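Local coordinates for protein photoreceptor-histidine kinase BphP (Stigmatella aurantiaca DW4/3-1, PDB 6BAF) that probably senses red and far-red light through a bound biliverdin-type bilin chromophore and, as a phytochrome histidine kinase, passes the signal on by phosphorylation, at residues 128-131 with 132-136; 56-59 with 60-63. One frame throughout, in Å; residues are numbered along the deposited sequence.

Contact 1 of 2, residues 128-131 with 132-136; sequences DGLS and RLRDA
The carbonyl oxygen of D128 is gripped twice within one turn of helix, by the backbone N of R132 at 3.1 Å and by the hydroxyl OG of S131 at 3.2 Å. The amide makes the plain i to i+4 bond of the helix, whereas the hydroxyl comes in at a C=O...OG angle of 122° and tilted from the carbonyl plane. S131 can reach back because its chi1 of 71° sets OG between its own N and carbonyl carbon, folding the hydroxyl against the preceding turn. L133 N to G129 O, at 2.9 Å, continues the i to i+4 bonding, followed by R134 N to L130 O and D135 N to S131 O. These turns form the C-terminal end of helix 120-135, which packs beside helices 139-154 and 284-300, L133 lying against L142, V146 and V296. The R132 chain runs back along the helix, extended from CG to NE, and brings NH1 within 3.6 Å of D128 CB, while NH1 itself makes a salt bridge with E149. On another side of the helix the aliphatic part of R134 crosses L130, with R134 CD 3.9 Å from L130 CG and R134 CG near L130 CD1. A bend at chi3 (67°) then turns the guanidinium of R134 off this line and outward, and its NH1 pairs with E295 of the second subunit. D128 likewise spends its carboxylate outside the helix, in a salt bridge from OD1 to K75 of the second subunit. L130 meets V296 of its own chain and F292 of the second subunit, putting apolar packing next to these intersubunit charges.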
loop_
_atom_site.group_PDB
_atom_site.type_symbol
_atom_site.label_atom_id
_atom_site.label_comp_id
_atom_site.label_asym_id
_atom_site.label_seq_id
_atom_site.Cartn_x
_atom_site.Cartn_y
_atom_site.Cartn_z
ATOM N N ASP A 128 4.563 -4.807 -5.417
ATOM C CA ASP A 128 5.635 -5.238 -6.305
ATOM C C ASP A 128 6.969 -4.665 -5.834
ATOM O O ASP A 128 7.984 -5.376 -5.784
ATOM C CB ASP A 128 5.358 -4.811 -7.763
ATOM C CG ASP A 128 3.935 -5.263 -8.321
ATOM O OD1 ASP A 128 3.156 -6.018 -7.662
ATOM O OD2 ASP A 128 3.583 -4.848 -9.472
ATOM N N GLY A 129 6.974 -3.383 -5.436
ATOM C CA GLY A 129 8.202 -2.781 -4.940
ATOM C C GLY A 129 8.712 -3.426 -3.672
ATOM O O GLY A 129 9.913 -3.652 -3.525
ATOM N N LEU A 130 7.821 -3.720 -2.721
ATOM C CA LEU A 130 8.321 -4.344 -1.498
ATOM C C LEU A 130 8.998 -5.671 -1.803
ATOM O O LEU A 130 10.049 -5.983 -1.234
ATOM C CB LEU A 130 7.211 -4.559 -0.476
ATOM C CG LEU A 130 7.679 -5.274 0.812
ATOM C CD1 LEU A 130 8.698 -4.493 1.595
ATOM C CD2 LEU A 130 6.499 -5.607 1.728
ATOM N N SER A 131 8.449 -6.455 -2.730
ATOM C CA SER A 131 9.086 -7.756 -2.910
ATOM C C SER A 131 10.412 -7.622 -3.672
ATOM O O SER A 131 11.366 -8.357 -3.381
ATOM C CB SER A 131 8.100 -8.734 -3.562
ATOM O OG SER A 131 7.876 -8.407 -4.906
ATOM N N ARG A 132 10.541 -6.641 -4.571
ATOM C CA ARG A 132 11.860 -6.375 -5.154
ATOM C C ARG A 132 12.873 -5.875 -4.111
ATOM O O ARG A 132 14.049 -6.274 -4.133
ATOM C CB ARG A 132 11.729 -5.397 -6.305
ATOM C CG ARG A 132 11.066 -6.031 -7.510
ATOM C CD ARG A 132 10.943 -5.061 -8.655
ATOM N NE ARG A 132 10.050 -5.544 -9.704
ATOM C CZ ARG A 132 8.868 -5.005 -10.014
ATOM N NH1 ARG A 132 8.422 -3.942 -9.360
ATOM N NH2 ARG A 132 8.124 -5.543 -10.985
ATOM N N LEU A 133 12.447 -5.030 -3.170
ATOM C CA LEU A 133 13.384 -4.583 -2.150
ATOM C C LEU A 133 13.781 -5.743 -1.247
ATOM O O LEU A 133 14.922 -5.813 -0.778
ATOM C CB LEU A 133 12.782 -3.438 -1.318
ATOM C CG LEU A 133 12.984 -1.990 -1.840
ATOM C CD1 LEU A 133 12.618 -1.839 -3.319
ATOM C CD2 LEU A 133 12.184 -0.983 -0.949
ATOM N N ARG A 134 12.849 -6.651 -0.964
ATOM C CA ARG A 134 13.194 -7.762 -0.079
ATOM C C ARG A 134 14.132 -8.750 -0.757
ATOM O O ARG A 134 14.956 -9.364 -0.077
ATOM C CB ARG A 134 11.938 -8.469 0.411
ATOM C CG ARG A 134 11.136 -7.592 1.296
ATOM C CD ARG A 134 9.965 -8.332 1.796
ATOM N NE ARG A 134 10.428 -9.391 2.689
ATOM C CZ ARG A 134 9.749 -10.508 2.902
ATOM N NH1 ARG A 134 8.584 -10.699 2.280
ATOM N NH2 ARG A 134 10.219 -11.405 3.749
ATOM N N ASP A 135 14.087 -8.843 -2.088
ATOM C CA ASP A 135 15.027 -9.689 -2.825
ATOM C C ASP A 135 16.476 -9.254 -2.678
ATOM O O ASP A 135 17.365 -10.074 -2.926
ATOM C CB ASP A 135 14.697 -9.715 -4.327
ATOM C CG ASP A 135 13.450 -10.559 -4.651
ATOM O OD1 ASP A 135 13.017 -11.349 -3.758
ATOM O OD2 ASP A 135 12.913 -10.427 -5.793
ATOM N N ALA A 136 16.745 -7.992 -2.320
ATOM C CA ALA A 136 18.125 -7.529 -2.207
ATOM C C ALA A 136 18.838 -8.229 -1.060
ATOM O O ALA A 136 18.310 -8.326 0.052
ATOM C CB ALA A 136 18.186 -6.013 -1.973
#

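Contact 2 of 2, residues 56-59 with 60-63; sequences FIEP and SVRE
An N-cap opens helix 59-69 of the PAS domain, with E58 at the capping position and its chain folded over the first turn. A bend at chi2 (-73°) brings the E58 carboxylate back to the amides that start the helix. S60 N lies 3.3 Å from E58 OE1 in a weak but nearly straight bond (171°), and further weak bonds run to E58 OE2 from S60 N and V61 N. The same amide of V61 makes a weak bond to E58 O, at 3.0 Å. Beyond the cap, R62 doubles back over P59: its guanidinium lies with one face over P59 CA, and NH1 is 3.8 Å from P59 CB. R62 NE is hydrogen-bonded to G54 O, which helps fix the plane of the group. A leucine in place of R62 would probably leave G54 O without this donor and P59 without its flat cover. Apolar contact comes from I57 CG2, which meets V61 CG1 at 3.8 Å, the two side chains crossing at about a right angle. I57 and V61 also touch strand 80-85, at W84 and V83 respectively, and backbone bonds from F56 to R85 and E58 to V83 tie the loop before the helix to that edge strand.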
loop_
_atom_site.group_PDB
_atom_site.type_symbol
_atom_site.label_atom_id
_atom_site.label_comp_id
_atom_site.label_asym_id
_atom_site.label_seq_id
_atom_site.Cartn_x
_atom_site.Cartn_y
_atom_site.Cartn_z
ATOM N N PHE A 56 -17.599 27.070 -0.850
ATOM C CA PHE A 56 -17.068 26.713 -2.161
ATOM C C PHE A 56 -17.142 25.209 -2.461
ATOM O O PHE A 56 -16.735 24.786 -3.548
ATOM C CB PHE A 56 -15.608 27.171 -2.271
ATOM C CG PHE A 56 -15.395 28.634 -1.958
ATOM C CD1 PHE A 56 -15.577 29.612 -2.948
ATOM C CD2 PHE A 56 -14.981 29.039 -0.681
ATOM C CE1 PHE A 56 -15.364 30.960 -2.666
ATOM C CE2 PHE A 56 -14.769 30.403 -0.389
ATOM C CZ PHE A 56 -14.962 31.360 -1.376
ATOM N N ILE A 57 -17.608 24.395 -1.522
ATOM C CA ILE A 57 -17.570 22.944 -1.636
ATOM C C ILE A 57 -18.938 22.445 -2.109
ATOM O O ILE A 57 -19.973 22.834 -1.556
ATOM C CB ILE A 57 -17.191 22.297 -0.289
ATOM C CG1 ILE A 57 -15.886 22.913 0.270
ATOM C CG2 ILE A 57 -17.103 20.745 -0.398
ATOM C CD1 ILE A 57 -14.702 22.872 -0.680
ATOM N N GLU A 58 -18.940 21.579 -3.118
ATOM C CA GLU A 58 -20.146 20.866 -3.512
ATOM C C GLU A 58 -20.837 20.274 -2.277
ATOM O O GLU A 58 -20.190 19.567 -1.493
ATOM C CB GLU A 58 -19.763 19.770 -4.513
ATOM C CG GLU A 58 -20.904 19.141 -5.314
ATOM C CD GLU A 58 -21.771 18.207 -4.489
ATOM O OE1 GLU A 58 -22.987 18.486 -4.359
ATOM O OE2 GLU A 58 -21.235 17.199 -3.962
ATOM N N PRO A 59 -22.144 20.529 -2.076
ATOM C CA PRO A 59 -22.768 20.256 -0.762
ATOM C C PRO A 59 -22.726 18.816 -0.278
ATOM O O PRO A 59 -22.733 18.600 0.941
ATOM C CB PRO A 59 -24.213 20.730 -0.966
ATOM C CG PRO A 59 -24.083 21.840 -1.951
ATOM C CD PRO A 59 -23.017 21.365 -2.925
ATOM N N SER A 60 -22.687 17.818 -1.160
ATOM C CA SER A 60 -22.664 16.439 -0.668
ATOM C C SER A 60 -21.279 15.990 -0.200
ATOM O O SER A 60 -21.177 15.028 0.571
ATOM C CB SER A 60 -23.184 15.485 -1.751
ATOM O OG SER A 60 -22.259 15.368 -2.815
ATOM N N VAL A 61 -20.217 16.647 -0.682
ATOM C CA VAL A 61 -18.845 16.445 -0.211
ATOM C C VAL A 61 -18.524 17.246 1.048
ATOM O O VAL A 61 -17.539 16.942 1.740
ATOM C CB VAL A 61 -17.958 16.811 -1.418
ATOM C CG1 VAL A 61 -16.477 17.039 -1.044
ATOM C CG2 VAL A 61 -18.077 15.736 -2.459
ATOM N N ARG A 62 -19.361 18.228 1.396
ATOM C CA ARG A 62 -18.950 19.291 2.309
ATOM C C ARG A 62 -18.822 18.792 3.741
ATOM O O ARG A 62 -17.750 18.895 4.358
ATOM C CB ARG A 62 -19.939 20.444 2.213
ATOM C CG ARG A 62 -19.789 21.495 3.273
ATOM C CD ARG A 62 -21.031 22.382 3.246
ATOM N NE ARG A 62 -21.052 23.204 2.034
ATOM C CZ ARG A 62 -22.147 23.599 1.384
ATOM N NH1 ARG A 62 -23.363 23.230 1.802
ATOM N NH2 ARG A 62 -22.013 24.360 0.295
ATOM N N GLU A 63 -19.907 18.260 4.295
ATOM C CA GLU A 63 -19.880 17.738 5.660
ATOM C C GLU A 63 -18.726 16.776 5.933
ATOM O O GLU A 63 -18.051 16.944 6.963
ATOM C CB GLU A 63 -21.227 17.076 5.962
ATOM C CG GLU A 63 -21.337 16.525 7.372
ATOM C CD GLU A 63 -22.084 15.179 7.416
ATOM O OE1 GLU A 63 -23.330 15.192 7.655
ATOM O OE2 GLU A 63 -21.423 14.106 7.222
#

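The two contacts are local turns at opposite ends of helices, with centres about 41 Å apart and nearest atoms about 31 Å apart. Contact 1 lies towards the C-terminal end of a long helix, whose main-chain bonds are regular; contact 2 is a helix start, where a carboxylate and weak bonds serve the first amides. Both are partly buried, with buried leucines in one and I57 and V61 in the other beside more exposed polar residues. Their surroundings differ more: 128-136 packs on helices 139-154 and 284-300 and reaches charged partners on the second subunit, whereas 56-63 stays within its own chain, against strand 80-85 of the PAS sheet.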